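Local coordinates for putative enoyl-CoA hydratase (Streptomyces avermitilis, PDB 3GKB), which is a putative enoyl-CoA hydratase of the crotonase family, probably acting on acyl-CoA thioesters, though its own substrate is not established, at residues 51-56 with 105-110; 17-22 with 55-60. All coordinates share one frame; numbering follows the deposited sequence.

Contact 1: 51-56 with 105-110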
loop_
_atom_site.group_PDB
_atom_site.type_symbol
_atom_site.label_atom_id
_atom_site.label_comp_id
_atom_site.label_asym_id
_atom_site.label_seq_id
_atom_site.Cartn_x
_atom_site.Cartn_y
_atom_site.Cartn_z
ATOM N N SER B 51 -0.360 21.774 -26.759
ATOM C CA SER B 51 -1.606 21.972 -26.043
ATOM C C SER B 51 -2.757 21.137 -26.631
ATOM O O SER B 51 -3.768 20.989 -25.985
ATOM C CB SER B 51 -1.979 23.475 -25.981
ATOM O OG SER B 51 -1.759 24.081 -27.236
ATOM N N SER B 52 -2.588 20.575 -27.828
ATOM C CA SER B 52 -3.604 19.715 -28.429
ATOM C C SER B 52 -3.644 18.272 -27.880
ATOM O O SER B 52 -4.569 17.543 -28.189
ATOM C CB SER B 52 -3.465 19.674 -29.947
ATOM O OG SER B 52 -2.397 18.834 -30.399
ATOM N N VAL B 53 -2.673 17.912 -27.051
ATOM C CA VAL B 53 -2.537 16.542 -26.532
ATOM C C VAL B 53 -2.667 16.561 -25.015
ATOM O O VAL B 53 -1.969 17.303 -24.335
ATOM C CB VAL B 53 -1.218 15.911 -26.951
ATOM C CG1 VAL B 53 -1.062 14.494 -26.311
ATOM C CG2 VAL B 53 -1.162 15.792 -28.492
ATOM N N ARG B 54 -3.597 15.755 -24.516
ATOM C CA ARG B 54 -3.898 15.686 -23.082
ATOM C C ARG B 54 -3.550 14.337 -22.419
ATOM O O ARG B 54 -3.415 14.262 -21.190
ATOM C CB ARG B 54 -5.362 16.070 -22.864
ATOM C CG ARG B 54 -5.669 17.521 -23.286
ATOM C CD ARG B 54 -7.095 17.893 -23.069
ATOM N NE ARG B 54 -8.010 17.108 -23.900
ATOM C CZ ARG B 54 -8.276 17.345 -25.186
ATOM N NH1 ARG B 54 -7.682 18.348 -25.833
ATOM N NH2 ARG B 54 -9.122 16.556 -25.850
ATOM N N VAL B 55 -3.442 13.284 -23.214
ATOM C CA VAL B 55 -3.186 11.922 -22.725
ATOM C C VAL B 55 -2.154 11.325 -23.636
ATOM O O VAL B 55 -2.200 11.556 -24.864
ATOM C CB VAL B 55 -4.479 11.044 -22.726
ATOM C CG1 VAL B 55 -4.173 9.604 -22.294
ATOM C CG2 VAL B 55 -5.569 11.693 -21.818
ATOM N N ILE B 56 -1.232 10.540 -23.065
ATOM C CA ILE B 56 -0.255 9.764 -23.862
ATOM C C ILE B 56 -0.380 8.287 -23.462
ATOM O O ILE B 56 -0.403 7.966 -22.266
ATOM C CB ILE B 56 1.194 10.220 -23.581
ATOM C CG1 ILE B 56 1.385 11.684 -24.009
ATOM C CG2 ILE B 56 2.196 9.268 -24.265
ATOM C CD1 ILE B 56 2.655 12.356 -23.447
ATOM N N GLN B 105 5.716 14.387 -16.740
ATOM C CA GLN B 105 5.035 14.748 -17.995
ATOM C C GLN B 105 3.711 15.465 -17.664
ATOM O O GLN B 105 2.992 15.068 -16.718
ATOM C CB GLN B 105 4.803 13.496 -18.836
ATOM C CG GLN B 105 4.353 13.721 -20.305
ATOM C CD GLN B 105 5.448 14.315 -21.189
ATOM O OE1 GLN B 105 6.650 14.153 -20.927
ATOM N NE2 GLN B 105 5.036 15.007 -22.250
ATOM N N PRO B 106 3.392 16.559 -18.393
ATOM C CA PRO B 106 2.131 17.259 -18.106
ATOM C C PRO B 106 0.881 16.444 -18.457
ATOM O O PRO B 106 -0.088 16.465 -17.705
ATOM C CB PRO B 106 2.198 18.535 -18.958
ATOM C CG PRO B 106 3.388 18.456 -19.762
ATOM C CD PRO B 106 4.287 17.354 -19.246
ATOM N N GLN B 107 0.890 15.774 -19.607
ATOM C CA GLN B 107 -0.204 14.893 -20.028
ATOM C C GLN B 107 -0.365 13.736 -19.047
ATOM O O GLN B 107 0.586 13.322 -18.406
ATOM C CB GLN B 107 0.075 14.278 -21.408
ATOM C CG GLN B 107 -0.093 15.225 -22.588
ATOM C CD GLN B 107 1.147 16.103 -22.857
ATOM O OE1 GLN B 107 2.205 15.893 -22.280
ATOM N NE2 GLN B 107 1.000 17.088 -23.746
ATOM N N VAL B 108 -1.560 13.167 -18.989
ATOM C CA VAL B 108 -1.744 11.909 -18.253
ATOM C C VAL B 108 -1.021 10.830 -19.043
ATOM O O VAL B 108 -1.205 10.733 -20.271
ATOM C CB VAL B 108 -3.227 11.542 -18.158
ATOM C CG1 VAL B 108 -3.394 10.134 -17.511
ATOM C CG2 VAL B 108 -3.996 12.628 -17.395
ATOM N N THR B 109 -0.170 10.043 -18.381
ATOM C CA THR B 109 0.586 8.991 -19.061
ATOM C C THR B 109 0.011 7.598 -18.659
ATOM O O THR B 109 -0.219 7.293 -17.460
ATOM C CB THR B 109 2.068 9.063 -18.713
ATOM O OG1 THR B 109 2.232 9.062 -17.277
ATOM C CG2 THR B 109 2.722 10.344 -19.309
ATOM N N ILE B 110 -0.268 6.779 -19.673
ATOM C CA ILE B 110 -0.884 5.475 -19.479
ATOM C C ILE B 110 -0.022 4.427 -20.176
ATOM O O ILE B 110 0.319 4.603 -21.337
ATOM C CB ILE B 110 -2.319 5.434 -20.091
ATOM C CG1 ILE B 110 -3.230 6.459 -19.419
ATOM C CG2 ILE B 110 -2.934 4.017 -19.948
ATOM C CD1 ILE B 110 -4.604 6.653 -20.145
#

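Contact 2: 17-22 with 55-60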
loop_
_atom_site.group_PDB
_atom_site.type_symbol
_atom_site.label_atom_id
_atom_site.label_comp_id
_atom_site.label_asym_id
_atom_site.label_seq_id
_atom_site.Cartn_x
_atom_site.Cartn_y
_atom_site.Cartn_z
ATOM N N HIS B 17 -7.697 13.456 -31.417
ATOM C CA HIS B 17 -8.733 13.576 -30.380
ATOM C C HIS B 17 -8.155 13.809 -28.973
ATOM O O HIS B 17 -8.779 13.443 -27.966
ATOM C CB HIS B 17 -9.654 12.346 -30.347
ATOM C CG HIS B 17 -10.157 11.918 -31.686
ATOM N ND1 HIS B 17 -10.843 12.764 -32.535
ATOM C CD2 HIS B 17 -10.076 10.726 -32.321
ATOM C CE1 HIS B 17 -11.151 12.108 -33.642
ATOM N NE2 HIS B 17 -10.698 10.873 -33.538
ATOM N N GLY B 18 -6.969 14.410 -28.904
ATOM C CA GLY B 18 -6.327 14.705 -27.622
ATOM C C GLY B 18 -5.505 13.558 -27.028
ATOM O O GLY B 18 -4.953 13.694 -25.936
ATOM N N VAL B 19 -5.381 12.449 -27.753
ATOM C CA VAL B 19 -4.592 11.296 -27.247
ATOM C C VAL B 19 -3.412 11.047 -28.180
ATOM O O VAL B 19 -3.614 10.850 -29.373
ATOM C CB VAL B 19 -5.439 10.022 -27.137
ATOM C CG1 VAL B 19 -4.573 8.831 -26.640
ATOM C CG2 VAL B 19 -6.680 10.213 -26.228
ATOM N N ALA B 20 -2.181 11.080 -27.658
ATOM C CA ALA B 20 -1.024 10.594 -28.425
ATOM C C ALA B 20 -0.734 9.146 -28.091
ATOM O O ALA B 20 -0.801 8.760 -26.942
ATOM C CB ALA B 20 0.193 11.448 -28.174
ATOM N N ARG B 21 -0.451 8.333 -29.104
ATOM C CA ARG B 21 -0.082 6.930 -28.915
ATOM C C ARG B 21 1.378 6.803 -29.313
ATOM O O ARG B 21 1.764 7.188 -30.430
ATOM C CB ARG B 21 -0.957 6.004 -29.765
ATOM C CG ARG B 21 -2.332 5.779 -29.171
ATOM C CD ARG B 21 -3.110 4.800 -30.006
ATOM N NE ARG B 21 -3.509 5.380 -31.285
ATOM C CZ ARG B 21 -3.892 4.683 -32.361
ATOM N NH1 ARG B 21 -3.925 3.351 -32.350
ATOM N NH2 ARG B 21 -4.235 5.328 -33.470
ATOM N N ILE B 22 2.196 6.316 -28.383
ATOM C CA ILE B 22 3.603 6.092 -28.647
ATOM C C ILE B 22 3.781 4.583 -28.677
ATOM O O ILE B 22 3.538 3.912 -27.688
ATOM C CB ILE B 22 4.495 6.771 -27.575
ATOM C CG1 ILE B 22 4.291 8.303 -27.595
ATOM C CG2 ILE B 22 5.939 6.422 -27.796
ATOM C CD1 ILE B 22 5.064 9.048 -26.502
ATOM N N VAL B 55 -3.442 13.284 -23.214
ATOM C CA VAL B 55 -3.186 11.922 -22.725
ATOM C C VAL B 55 -2.154 11.325 -23.636
ATOM O O VAL B 55 -2.200 11.556 -24.864
ATOM C CB VAL B 55 -4.479 11.044 -22.726
ATOM C CG1 VAL B 55 -4.173 9.604 -22.294
ATOM C CG2 VAL B 55 -5.569 11.693 -21.818
ATOM N N ILE B 56 -1.232 10.540 -23.065
ATOM C CA ILE B 56 -0.255 9.764 -23.862
ATOM C C ILE B 56 -0.380 8.287 -23.462
ATOM O O ILE B 56 -0.403 7.966 -22.266
ATOM C CB ILE B 56 1.194 10.220 -23.581
ATOM C CG1 ILE B 56 1.385 11.684 -24.009
ATOM C CG2 ILE B 56 2.196 9.268 -24.265
ATOM C CD1 ILE B 56 2.655 12.356 -23.447
ATOM N N VAL B 57 -0.519 7.404 -24.448
ATOM C CA VAL B 57 -0.595 5.966 -24.192
ATOM C C VAL B 57 0.623 5.291 -24.828
ATOM O O VAL B 57 0.859 5.417 -26.038
ATOM C CB VAL B 57 -1.845 5.298 -24.771
ATOM C CG1 VAL B 57 -1.848 3.780 -24.386
ATOM C CG2 VAL B 57 -3.139 5.962 -24.277
ATOM N N PHE B 58 1.381 4.579 -24.009
ATOM C CA PHE B 58 2.531 3.819 -24.466
ATOM C C PHE B 58 2.139 2.374 -24.662
ATOM O O PHE B 58 1.538 1.763 -23.771
ATOM C CB PHE B 58 3.644 3.853 -23.421
ATOM C CG PHE B 58 4.154 5.218 -23.089
ATOM C CD1 PHE B 58 5.162 5.799 -23.825
ATOM C CD2 PHE B 58 3.664 5.908 -22.007
ATOM C CE1 PHE B 58 5.669 7.055 -23.477
ATOM C CE2 PHE B 58 4.156 7.158 -21.687
ATOM C CZ PHE B 58 5.163 7.723 -22.443
ATOM N N SER B 59 2.506 1.828 -25.815
ATOM C CA SER B 59 2.273 0.420 -26.100
ATOM C C SER B 59 3.461 -0.136 -26.878
ATOM O O SER B 59 4.358 0.595 -27.305
ATOM C CB SER B 59 0.949 0.223 -26.859
ATOM O OG SER B 59 1.028 0.762 -28.175
ATOM N N SER B 60 3.496 -1.445 -27.050
ATOM C CA SER B 60 4.575 -2.052 -27.822
ATOM C C SER B 60 4.114 -2.691 -29.139
ATOM O O SER B 60 3.052 -3.298 -29.185
ATOM C CB SER B 60 5.240 -3.138 -26.987
ATOM O OG SER B 60 6.266 -3.762 -27.732
#

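Contact 1: 51-56 with 105-110
Val55 and Ile56 pair in parallel with Val108 and Thr109, joining neighbouring strands of the beta sheet in a crotonase-like fold. Two of the ladder bonds are short and arrive almost in line with the carbonyl: Ile56 N reaches Val108 O at 2.8 Å, and Ile110 N reaches Ile56 O at 2.9 Å. The rung before them, from Val108 N to Arg54 O, is longer and meets its carbonyl at a tilt.

Ile56 is the residue most enclosed by the partner segment. With CG1 beside its own backbone N (chi1 -63°), the chain runs obliquely across Gln107, and CD1 ends 3.8 Å from Gln107 OE1; Leu44 and Leu47 of helix 34-48 close over the same side chain. On the sheet face that carries Val55, the contact is thinner: Val55 CG1 touches Ile110 CD1 at 3.7 Å, and Ile209 of helix 195-210 packs against Val55. The solvent side lies at the start of 51-56, where Ser51 and Ser52 are exposed; the side chain of Arg54 leaves the backbone on the side away from 105-110, and its NE bonds to Ala210 O.

Between these zones the buried amide of Gln107 is fixed at both ends. Gln105 NE2 donates to Gln107 OE1, while Gln107 NE2 serves Leu47 O and also Val53 O, which it meets at 3.0 Å from above the carbonyl plane, 48° out of it.

Contact 2: 17-22 with 55-60
Strands 19-22 and 55-60 run parallel, their axes 4.6 Å apart at closest approach and inclined by 21°, with Val19, Ala20, Arg21 and Ile22 opposite Val55, Ile56, Val57 and Phe58. Five backbone hydrogen bonds alternate in direction along the ladder, from Val55 N to Gly18 O at one end to Ser59 N to Ile22 O at the other. Gly18, at phi 85°, allows the turn into the first rung, since a side chain there would press on the preceding carbonyl oxygen. Helix 34-48 links the strands in a beta-alpha-beta unit and packs on the face bearing Ala20, Ile22, Ile56 and Phe58.

Ile22 dominates that face. Its CD1 sits 3.6 Å from Ile56 CG2 and 3.7 Å from Phe58 CE1, while Ile22 CB approaches Phe58 CD1 at 3.9 Å. The isoleucine and the phenylalanine lie side by side and point the same way. Ile56 CG2 stands 3.8 Å above one face of the Phe58 ring, toward its rim, and Phe124 makes an edge-to-face pair with that ring. An alanine in place of Ile22 is likely to open a gap beside Ile56 CG2 and Phe58 CE1, and leave Val43 and Leu44 of the helix short of a partner.

On the other face, Val19 CG1 meets Val57 CG2 at 4.0 Å, while the guanidinium end of Arg21 departs from the partner strand and is exposed. Main-chain bonds thus set the register, and the side chains across the two strands meet through apolar contact, with helix 34-48 on the Ile22 face and helix 195-210 on the Val57 face.

How the contacts relate
Contacts 1 and 2 use the two edges of strand 55-60, which lies between strands 19-24 and 108-113 in one sheet. Val55 and Ile56 belong to both: Val55 spends its backbone N and O on 17-22, Ile56 on 105-110. Both contacts are largely buried, yet they differ in chemistry. Contact 1 sits where the strands begin and adds side-chain amides to its ladder; contact 2 follows a longer run of strand and relies on aliphatic and aromatic groups. Each reaches solvent at a different place: contact 1 at the partly exposed Arg54, contact 2 at Arg21. Val53 CG1 packing on Ala20 CB ties the two directly, as does the probable hydrogen bond from Arg54 N to Gly18 O.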